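Local coordinates for protein D-alanyl transferase DltD (Enterococcus faecalis, PDB 6O93) that probably transfers D-alanine to lipoteichoic acid as part of lipoteichoic acid biosynthesis at the membrane of this Gram-positive bacterium, at residues A[41-46]-A[98-103]; A[47-52]-A[70-75]; A[267-272]-A[389-394]. All coordinates share one frame; numbering follows the deposited sequence.

Contact 1: residues A[41-46]-A[98-103]; sequences VPFFGS and KAVFIL. With NA (sodium ion), chain K.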
loop_
_atom_site.group_PDB
_atom_site.type_symbol
_atom_site.label_atom_id
_atom_site.label_comp_id
_atom_site.label_asym_id
_atom_site.label_seq_id
_atom_site.Cartn_x
_atom_site.Cartn_y
_atom_site.Cartn_z
ATOM N N VAL A 41 5.709 1.064 12.222
ATOM C CA VAL A 41 5.931 0.160 11.096
ATOM C C VAL A 41 5.083 0.661 9.929
ATOM O O VAL A 41 3.844 0.656 10.036
ATOM C CB VAL A 41 5.568 -1.286 11.460
ATOM C CG1 VAL A 41 5.850 -2.223 10.293
ATOM C CG2 VAL A 41 6.330 -1.734 12.701
ATOM N N PRO A 42 5.683 1.104 8.824
ATOM C CA PRO A 42 4.867 1.585 7.702
ATOM C C PRO A 42 4.064 0.448 7.086
ATOM O O PRO A 42 4.604 -0.616 6.773
ATOM C CB PRO A 42 5.901 2.148 6.719
ATOM C CG PRO A 42 7.158 1.413 7.033
ATOM C CD PRO A 42 7.125 1.164 8.518
ATOM N N PHE A 43 2.764 0.682 6.930
ATOM C CA PHE A 43 1.855 -0.229 6.238
ATOM C C PHE A 43 1.559 0.387 4.877
ATOM O O PHE A 43 0.728 1.293 4.769
ATOM C CB PHE A 43 0.562 -0.437 7.022
ATOM C CG PHE A 43 0.651 -1.472 8.105
ATOM C CD1 PHE A 43 1.746 -1.529 8.948
ATOM C CD2 PHE A 43 -0.387 -2.368 8.302
ATOM C CE1 PHE A 43 1.813 -2.475 9.955
ATOM C CE2 PHE A 43 -0.326 -3.313 9.305
ATOM C CZ PHE A 43 0.776 -3.366 10.134
ATOM N N PHE A 44 2.235 -0.105 3.841
ATOM C CA PHE A 44 1.972 0.340 2.479
ATOM C C PHE A 44 0.788 -0.438 1.917
ATOM O O PHE A 44 0.818 -1.672 1.858
ATOM C CB PHE A 44 3.206 0.143 1.601
ATOM C CG PHE A 44 4.439 0.829 2.123
ATOM C CD1 PHE A 44 4.615 2.194 1.953
ATOM C CD2 PHE A 44 5.425 0.106 2.777
ATOM C CE1 PHE A 44 5.751 2.826 2.428
ATOM C CE2 PHE A 44 6.565 0.734 3.253
ATOM C CZ PHE A 44 6.726 2.096 3.080
ATOM N N GLY A 45 -0.254 0.281 1.507
ATOM C CA GLY A 45 -1.439 -0.347 0.953
ATOM C C GLY A 45 -2.331 0.651 0.245
ATOM O O GLY A 45 -1.847 1.657 -0.280
ATOM N N SER A 46 -3.638 0.387 0.226
ATOM C CA SER A 46 -4.587 1.305 -0.391
ATOM C C SER A 46 -5.857 1.393 0.455
ATOM O O SER A 46 -5.769 1.497 1.683
ATOM C CB SER A 46 -4.870 0.878 -1.838
ATOM O OG SER A 46 -5.225 -0.489 -1.935
ATOM N N LYS A 98 11.637 -2.520 9.419
ATOM C CA LYS A 98 10.605 -3.447 8.987
ATOM C C LYS A 98 9.419 -2.687 8.409
ATOM O O LYS A 98 9.106 -1.571 8.834
ATOM C CB LYS A 98 10.140 -4.332 10.147
ATOM C CG LYS A 98 11.190 -5.325 10.612
ATOM C CD LYS A 98 10.632 -6.302 11.631
ATOM C CE LYS A 98 11.634 -7.401 11.938
ATOM N NZ LYS A 98 11.182 -8.277 13.050
ATOM N N ALA A 99 8.762 -3.305 7.431
ATOM C CA ALA A 99 7.605 -2.709 6.786
ATOM C C ALA A 99 6.601 -3.799 6.444
ATOM O O ALA A 99 6.924 -4.990 6.419
ATOM C CB ALA A 99 7.999 -1.939 5.520
ATOM N N VAL A 100 5.368 -3.373 6.193
ATOM C CA VAL A 100 4.291 -4.254 5.762
ATOM C C VAL A 100 3.748 -3.709 4.450
ATOM O O VAL A 100 3.525 -2.500 4.321
ATOM C CB VAL A 100 3.181 -4.358 6.825
ATOM C CG1 VAL A 100 2.047 -5.246 6.334
ATOM C CG2 VAL A 100 3.747 -4.893 8.130
ATOM N N PHE A 101 3.549 -4.597 3.479
ATOM C CA PHE A 101 3.100 -4.216 2.142
ATOM C C PHE A 101 1.871 -5.045 1.801
ATOM O O PHE A 101 1.963 -6.267 1.653
ATOM C CB PHE A 101 4.208 -4.428 1.108
ATOM C CG PHE A 101 3.983 -3.696 -0.186
ATOM C CD1 PHE A 101 3.074 -4.171 -1.119
ATOM C CD2 PHE A 101 4.686 -2.540 -0.473
ATOM C CE1 PHE A 101 2.867 -3.501 -2.310
ATOM C CE2 PHE A 101 4.483 -1.863 -1.664
ATOM C CZ PHE A 101 3.572 -2.346 -2.583
ATOM N N ILE A 102 0.724 -4.388 1.673
ATOM C CA ILE A 102 -0.537 -5.064 1.399
ATOM C C ILE A 102 -0.820 -4.941 -0.092
ATOM O O ILE A 102 -1.139 -3.857 -0.593
ATOM C CB ILE A 102 -1.681 -4.490 2.243
ATOM C CG1 ILE A 102 -1.392 -4.738 3.727
ATOM C CG2 ILE A 102 -3.008 -5.127 1.840
ATOM C CD1 ILE A 102 -2.351 -4.056 4.661
ATOM N N LEU A 103 -0.695 -6.054 -0.806
ATOM C CA LEU A 103 -1.011 -6.084 -2.222
ATOM C C LEU A 103 -2.519 -6.139 -2.425
ATOM O O LEU A 103 -3.265 -6.659 -1.592
ATOM C CB LEU A 103 -0.352 -7.288 -2.892
ATOM C CG LEU A 103 1.146 -7.148 -3.175
ATOM C CD1 LEU A 103 1.838 -8.501 -3.148
ATOM C CD2 LEU A 103 1.369 -6.459 -4.517
HETATM NA NA NA K . -7.512 -2.121 -1.970
HETATM O O HOH W 1 -3.387 -2.723 -1.057
#
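Phe43 and Val100 lie side by side on neighbouring strands, and the valine sits over one face of the ring: Val100 CB is 3.9 Å from the centroid of the Phe43 ring and 14° off its normal, a CH-pi contact. With CG anti to the carbonyl carbon (chi1 -83°), the ring turns one face to Val100. The valine turns its CG2 branch inward, placing it 3.6 Å from Phe43 CE1, and the same branch touches Val41 CG1. Val362 of helix 352-367 meets both Phe43 and Val100 on this face.

The backbones run parallel at 15°. Phe44 bridges two residues of the next strand, giving its N to Val100 O and taking Ile102 N onto its O at 2.7 Å, while Pro42 O receives Val100 N. Strands 40-44 and 98-102 are neighbours inside a five-stranded parallel sheet with helices on both faces, consistent with the flavodoxin-like core of SGNH hydrolases.

On the face holding Phe44 and Phe101, the aromatic rings do not stack. Phe44 offers its edge to Ala99, with CE2 3.8 Å from Ala99 CB. The Phe101 ring swings the other way along its strand, CG anti to the backbone N, and brings CD2 to 3.7 Å from Phe44 CB. Helix 80-90 covers Phe44, and Trp107 lies against Phe101. Pro42 adds its ring beside Ala99 and sets CD 3.4 Å from Lys98 O.

Beyond the last bridge the contact turns polar. Ser46 OG binds the sodium ion at 2.8 Å, together with Glu48 and Ser104. Ser46 OG also gives a hydrogen bond to a water, which in turn donates to Ile102 O at 2.6 Å.

Contact 2: residues A[47-52]-A[70-75]; sequences SELSRF and PFLLGE. With NA (sodium ion), chain K; PO4 (phosphate ion), chain F.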
loop_
_atom_site.group_PDB
_atom_site.type_symbol
_atom_site.label_atom_id
_atom_site.label_comp_id
_atom_site.label_asym_id
_atom_site.label_seq_id
_atom_site.Cartn_x
_atom_site.Cartn_y
_atom_site.Cartn_z
ATOM N N SER A 47 -7.040 1.363 -0.172
ATOM C CA SER A 47 -8.266 1.704 0.544
ATOM C C SER A 47 -8.603 0.715 1.655
ATOM O O SER A 47 -9.346 1.071 2.578
ATOM C CB SER A 47 -9.442 1.800 -0.432
ATOM O OG SER A 47 -9.674 0.570 -1.098
ATOM N N GLU A 48 -8.081 -0.510 1.599
ATOM C CA GLU A 48 -8.399 -1.487 2.635
ATOM C C GLU A 48 -7.883 -1.063 4.005
ATOM O O GLU A 48 -8.415 -1.516 5.024
ATOM C CB GLU A 48 -7.829 -2.859 2.263
ATOM C CG GLU A 48 -6.304 -2.975 2.311
ATOM C CD GLU A 48 -5.613 -2.266 1.163
ATOM O OE1 GLU A 48 -6.292 -1.933 0.167
ATOM O OE2 GLU A 48 -4.388 -2.042 1.257
ATOM N N LEU A 49 -6.863 -0.202 4.052
ATOM C CA LEU A 49 -6.291 0.224 5.323
ATOM C C LEU A 49 -7.303 0.932 6.218
ATOM O O LEU A 49 -7.127 0.940 7.441
ATOM C CB LEU A 49 -5.095 1.147 5.074
ATOM C CG LEU A 49 -3.907 0.528 4.334
ATOM C CD1 LEU A 49 -2.841 1.577 4.067
ATOM C CD2 LEU A 49 -3.318 -0.634 5.119
ATOM N N SER A 50 -8.350 1.525 5.646
ATOM C CA SER A 50 -9.321 2.284 6.424
ATOM C C SER A 50 -10.421 1.419 7.024
ATOM O O SER A 50 -11.249 1.938 7.781
ATOM C CB SER A 50 -9.957 3.373 5.554
ATOM O OG SER A 50 -10.720 2.805 4.502
ATOM N N ARG A 51 -10.451 0.122 6.714
ATOM C CA ARG A 51 -11.482 -0.779 7.230
ATOM C C ARG A 51 -11.160 -1.109 8.685
ATOM O O ARG A 51 -10.683 -2.193 9.030
ATOM C CB ARG A 51 -11.577 -2.032 6.371
ATOM C CG ARG A 51 -12.601 -1.932 5.255
ATOM C CD ARG A 51 -12.357 -0.731 4.357
ATOM N NE ARG A 51 -13.354 -0.653 3.295
ATOM C CZ ARG A 51 -13.355 0.258 2.328
ATOM N NH1 ARG A 51 -12.405 1.182 2.273
ATOM N NH2 ARG A 51 -14.308 0.239 1.407
ATOM N N PHE A 52 -11.441 -0.145 9.553
ATOM C CA PHE A 52 -11.126 -0.279 10.964
ATOM C C PHE A 52 -12.175 -1.114 11.687
ATOM O O PHE A 52 -13.360 -1.113 11.340
ATOM C CB PHE A 52 -11.022 1.099 11.620
ATOM C CG PHE A 52 -9.626 1.655 11.645
ATOM C CD1 PHE A 52 -8.912 1.832 10.470
ATOM C CD2 PHE A 52 -9.031 2.011 12.845
ATOM C CE1 PHE A 52 -7.628 2.345 10.493
ATOM C CE2 PHE A 52 -7.749 2.526 12.874
ATOM C CZ PHE A 52 -7.047 2.694 11.696
ATOM N N PRO A 70 1.330 0.436 13.759
ATOM C CA PRO A 70 1.276 0.653 12.311
ATOM C C PRO A 70 1.243 2.134 11.980
ATOM O O PRO A 70 0.736 2.958 12.747
ATOM C CB PRO A 70 -0.028 -0.038 11.891
ATOM C CG PRO A 70 -0.341 -0.989 13.000
ATOM C CD PRO A 70 0.173 -0.336 14.242
ATOM N N PHE A 71 1.797 2.473 10.820
ATOM C CA PHE A 71 1.654 3.808 10.245
ATOM C C PHE A 71 1.052 3.620 8.858
ATOM O O PHE A 71 1.753 3.244 7.914
ATOM C CB PHE A 71 2.985 4.548 10.186
ATOM C CG PHE A 71 2.837 6.040 10.046
ATOM C CD1 PHE A 71 2.440 6.599 8.843
ATOM C CD2 PHE A 71 3.085 6.876 11.118
ATOM C CE1 PHE A 71 2.295 7.966 8.714
ATOM C CE2 PHE A 71 2.944 8.246 10.995
ATOM C CZ PHE A 71 2.550 8.792 9.792
ATOM N N LEU A 72 -0.249 3.873 8.742
ATOM C CA LEU A 72 -0.975 3.572 7.515
ATOM C C LEU A 72 -0.583 4.555 6.417
ATOM O O LEU A 72 -0.723 5.771 6.577
ATOM C CB LEU A 72 -2.479 3.620 7.781
ATOM C CG LEU A 72 -2.955 2.765 8.962
ATOM C CD1 LEU A 72 -4.475 2.793 9.094
ATOM C CD2 LEU A 72 -2.464 1.333 8.835
ATOM N N LEU A 73 -0.088 4.025 5.299
ATOM C CA LEU A 73 0.352 4.836 4.166
ATOM C C LEU A 73 -0.349 4.323 2.913
ATOM O O LEU A 73 0.041 3.294 2.350
ATOM C CB LEU A 73 1.867 4.788 4.013
ATOM C CG LEU A 73 2.663 5.357 5.190
ATOM C CD1 LEU A 73 4.136 5.009 5.062
ATOM C CD2 LEU A 73 2.481 6.863 5.283
ATOM N N GLY A 74 -1.375 5.037 2.487
ATOM C CA GLY A 74 -2.095 4.697 1.275
ATOM C C GLY A 74 -3.564 5.022 1.418
ATOM O O GLY A 74 -4.060 5.354 2.494
ATOM N N GLU A 75 -4.255 4.932 0.293
ATOM C CA GLU A 75 -5.705 5.086 0.233
ATOM C C GLU A 75 -6.150 4.565 -1.130
ATOM O O GLU A 75 -5.356 3.980 -1.876
ATOM C CB GLU A 75 -6.127 6.539 0.462
ATOM C CG GLU A 75 -5.583 7.523 -0.563
ATOM C CD GLU A 75 -6.225 8.895 -0.445
ATOM O OE1 GLU A 75 -6.066 9.715 -1.377
ATOM O OE2 GLU A 75 -6.895 9.151 0.580
HETATM NA NA NA K . -7.512 -2.121 -1.970
HETATM P P PO4 F . -7.796 0.551 -4.452
HETATM O O1 PO4 F . -6.607 1.316 -4.984
HETATM O O2 PO4 F . -7.720 -0.884 -4.921
HETATM O O3 PO4 F . -9.073 1.180 -4.960
HETATM O O4 PO4 F . -7.793 0.588 -2.944
#
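Ser47, whose backbone N lies 3.5 Å from Glu75 C, has a carbonyl oxygen gripped from within its own 3-10 turn. Ser50 OG donates to Ser47 O at 2.9 Å, nearly in line with the carbonyl bond, and Ser50 N reaches the same oxygen at 3.3 Å. Arg51 NH1 adds a weak third bond. These tie the turn into a compact unit that meets strand 69-73 mainly through apolar side chains.

Leu49 and Leu72 carry that meeting between them. The CD1 branch of Leu72 enters at the rim of the Phe52 ring, near the ring plane, 3.5 Å from Phe52 CE1, the two side chains arriving from opposite directions. The same methyl lies 3.6 Å from Leu49 O, an oxygen that accepts a hydrogen bond from His56, whose ring stacks on Phe52. Leu49 points its side chain at the strand, and with CG anti to the carbonyl carbon (chi1 -63°) its CD1 reaches the backbone, 3.8 Å from Leu73 O and close to Gly74 N. Ile102 also touches Leu49.

At the start of the turn the groups are polar. Ser47 OG donates to phosphate O4 at 2.6 Å, and Ser47 N joins it on that oxygen with a nearly straight bond (162°). The phosphate, probably from the crystallisation liquor, also receives Gly77 N. Glu48 starts between its backbone N and carbonyl carbon and bends again at chi2 (-74°), which brings OE1 to the sodium ion at 2.5 Å; phosphate O4 binds the same ion.

Ser47 OG is also hydrogen-bonded to His349. A serine on the turn after the first central strand, with His349 and Asp346 in charge-relay geometry, is consistent with the Ser-His-Asp catalytic triad of SGNH hydrolases.

Contact 3: residues A[267-272]-A[389-394]; sequences YRFSPE and QQNPLV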
loop_
_atom_site.group_PDB
_atom_site.type_symbol
_atom_site.label_atom_id
_atom_site.label_comp_id
_atom_site.label_asym_id
_atom_site.label_seq_id
_atom_site.Cartn_x
_atom_site.Cartn_y
_atom_site.Cartn_z
ATOM N N TYR A 267 -6.438 -10.167 -13.991
ATOM C CA TYR A 267 -5.355 -9.422 -13.360
ATOM C C TYR A 267 -3.988 -10.049 -13.611
ATOM O O TYR A 267 -3.020 -9.691 -12.931
ATOM C CB TYR A 267 -5.589 -9.315 -11.851
ATOM C CG TYR A 267 -6.897 -8.680 -11.437
ATOM C CD1 TYR A 267 -7.410 -7.579 -12.109
ATOM C CD2 TYR A 267 -7.615 -9.180 -10.361
ATOM C CE1 TYR A 267 -8.608 -6.998 -11.720
ATOM C CE2 TYR A 267 -8.808 -8.610 -9.964
ATOM C CZ TYR A 267 -9.301 -7.522 -10.644
ATOM O OH TYR A 267 -10.490 -6.960 -10.240
ATOM N N ARG A 268 -3.882 -10.978 -14.562
ATOM C CA ARG A 268 -2.625 -11.682 -14.781
ATOM C C ARG A 268 -1.611 -10.864 -15.571
ATOM O O ARG A 268 -0.411 -11.143 -15.480
ATOM C CB ARG A 268 -2.885 -13.003 -15.509
ATOM C CG ARG A 268 -3.696 -14.007 -14.702
ATOM C CD ARG A 268 -4.046 -15.224 -15.541
ATOM N NE ARG A 268 -4.865 -14.857 -16.692
ATOM C CZ ARG A 268 -5.080 -15.640 -17.744
ATOM N NH1 ARG A 268 -4.537 -16.848 -17.807
ATOM N NH2 ARG A 268 -5.836 -15.207 -18.740
ATOM N N PHE A 269 -2.056 -9.870 -16.336
ATOM C CA PHE A 269 -1.179 -9.094 -17.207
ATOM C C PHE A 269 -1.352 -7.617 -16.887
ATOM O O PHE A 269 -2.471 -7.095 -16.950
ATOM C CB PHE A 269 -1.491 -9.376 -18.677
ATOM C CG PHE A 269 -1.729 -10.831 -18.972
ATOM C CD1 PHE A 269 -0.672 -11.725 -19.016
ATOM C CD2 PHE A 269 -3.011 -11.305 -19.198
ATOM C CE1 PHE A 269 -0.888 -13.063 -19.285
ATOM C CE2 PHE A 269 -3.232 -12.644 -19.466
ATOM C CZ PHE A 269 -2.169 -13.523 -19.511
ATOM N N SER A 270 -0.253 -6.945 -16.548
ATOM C CA SER A 270 -0.364 -5.563 -16.100
ATOM C C SER A 270 0.988 -4.863 -16.019
ATOM O O SER A 270 1.991 -5.483 -15.636
ATOM C CB SER A 270 -1.039 -5.511 -14.728
ATOM O OG SER A 270 -1.142 -4.177 -14.269
ATOM N N PRO A 271 1.057 -3.572 -16.359
ATOM C CA PRO A 271 2.253 -2.791 -16.008
ATOM C C PRO A 271 2.488 -2.707 -14.512
ATOM O O PRO A 271 3.594 -2.346 -14.091
ATOM C CB PRO A 271 1.960 -1.406 -16.606
ATOM C CG PRO A 271 0.929 -1.641 -17.648
ATOM C CD PRO A 271 0.103 -2.784 -17.159
ATOM N N GLU A 272 1.482 -3.030 -13.693
ATOM C CA GLU A 272 1.650 -2.963 -12.246
ATOM C C GLU A 272 2.714 -3.939 -11.762
ATOM O O GLU A 272 3.339 -3.704 -10.722
ATOM C CB GLU A 272 0.311 -3.239 -11.555
ATOM C CG GLU A 272 0.346 -3.142 -10.030
ATOM C CD GLU A 272 0.524 -1.722 -9.529
ATOM O OE1 GLU A 272 0.317 -0.776 -10.319
ATOM O OE2 GLU A 272 0.868 -1.550 -8.340
ATOM N N GLN A 389 3.603 -9.187 -19.130
ATOM C CA GLN A 389 2.682 -9.953 -19.955
ATOM C C GLN A 389 2.851 -11.458 -19.791
ATOM O O GLN A 389 2.239 -12.222 -20.541
ATOM C CB GLN A 389 2.861 -9.572 -21.427
ATOM C CG GLN A 389 2.609 -8.101 -21.720
ATOM C CD GLN A 389 1.189 -7.680 -21.398
ATOM O OE1 GLN A 389 0.228 -8.304 -21.847
ATOM N NE2 GLN A 389 1.048 -6.620 -20.610
ATOM N N GLN A 390 3.659 -11.901 -18.831
ATOM C CA GLN A 390 3.936 -13.325 -18.687
ATOM C C GLN A 390 2.716 -14.063 -18.154
ATOM O O GLN A 390 2.088 -13.635 -17.180
ATOM C CB GLN A 390 5.128 -13.540 -17.756
ATOM C CG GLN A 390 5.465 -14.999 -17.496
ATOM C CD GLN A 390 5.821 -15.762 -18.758
ATOM O OE1 GLN A 390 6.636 -15.311 -19.564
ATOM N NE2 GLN A 390 5.210 -16.928 -18.935
ATOM N N ASN A 391 2.386 -15.176 -18.794
ATOM C CA ASN A 391 1.327 -16.043 -18.300
ATOM C C ASN A 391 1.863 -16.877 -17.142
ATOM O O ASN A 391 2.862 -17.584 -17.314
ATOM C CB ASN A 391 0.820 -16.947 -19.412
ATOM C CG ASN A 391 -0.486 -17.618 -19.059
ATOM O OD1 ASN A 391 -0.612 -18.245 -18.006
ATOM N ND2 ASN A 391 -1.475 -17.476 -19.932
ATOM N N PRO A 392 1.248 -16.826 -15.958
ATOM C CA PRO A 392 1.834 -17.499 -14.793
ATOM C C PRO A 392 1.565 -18.993 -14.709
ATOM O O PRO A 392 2.016 -19.621 -13.744
ATOM C CB PRO A 392 1.180 -16.762 -13.618
ATOM C CG PRO A 392 -0.140 -16.350 -14.135
ATOM C CD PRO A 392 0.064 -16.028 -15.591
ATOM N N LEU A 393 0.861 -19.591 -15.672
ATOM C CA LEU A 393 0.617 -21.029 -15.609
ATOM C C LEU A 393 1.912 -21.827 -15.663
ATOM O O LEU A 393 1.943 -22.972 -15.195
ATOM C CB LEU A 393 -0.314 -21.462 -16.745
ATOM C CG LEU A 393 0.234 -21.449 -18.176
ATOM C CD1 LEU A 393 1.005 -22.727 -18.502
ATOM C CD2 LEU A 393 -0.902 -21.243 -19.169
ATOM N N VAL A 394 2.981 -21.253 -16.223
ATOM C CA VAL A 394 4.259 -21.956 -16.316
ATOM C C VAL A 394 5.086 -21.858 -15.046
ATOM O O VAL A 394 6.085 -22.576 -14.916
ATOM C CB VAL A 394 5.107 -21.415 -17.484
ATOM C CG1 VAL A 394 4.354 -21.542 -18.803
ATOM C CG2 VAL A 394 5.511 -19.963 -17.228
HETATM O O HOH W 2 -2.702 -18.371 -16.444
#
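A chi1 of -42° at Phe269, with CG anti to the carbonyl carbon, carries its ring across to the backbone of residues 389-391, while Arg268, bent at chi3 (-61°), brings its guanidinium round to the rim of that ring, beside CZ. Phe269 CD1 comes to 3.3 Å from Gln389 O, and CE1 to 3.7 Å from Gln390 O. At its edge, near the ring plane, CE1 meets Asn391 CA at 3.8 Å. The ring thus lies among backbone atoms, and the carboxamide of Gln389 folds back so that OE1 is 3.8 Å from Phe269 CB.

Arg268 covers one face of the ring: its CB lies over the centre, and Phe269 CZ in turn sits over the centre of the guanidinium. Farther out, Arg268 and Asn391 run side by side with guanidinium and amide planes 83° apart. A water joins them: it accepts from Arg268 NH1 at 2.7 Å, at the edge of the guanidinium plane, and donates to Asn391 OD1 at 2.6 Å. That same OD1 accepts Leu393 N in the carbonyl plane at 3.1 Å, forming an Asx turn that helps fix the amide. Arg268 NH2 has its own salt bridge to Asp266, while Arg268 CD rests against Pro392 CD at 4.2 Å.

Lys318 of helix 309-324 hydrogen-bonds both Arg268 O and Gln390 O, pinning the two loops to one helix, and Pro392 packs on the same helix. Ser270 OG accepts Glu272 N in a capping bond at the start of helix 272-285 and is also hydrogen-bonded to Val109 O; the Ser270 backbone pairs with Gln388. The contact therefore ties the entry to helix 272-285 to the exit from helix 385-388, beside helix 309-324.

Overall arrangement
Contacts 1 and 2 share one parallel sheet: strand 40-44 sits between strand 98-102 and strand 69-73, and bonds from Val41 and Phe43 carry the pairing on to Phe71 and Leu73. Contact 1 is buried core, held by backbone bonds and aromatic packing; contact 2 lies at the carboxyl end of these strands, where leucine packing adjoins polar groups that meet the sodium ion and phosphate. Contact 3 stands apart, its centre about 23 Å from that of contact 1 and 26 Å from that of contact 2. It joins two loops nearer the surface, and a water link, an Asx turn and one helix-capping bond take the place of sheet pairing.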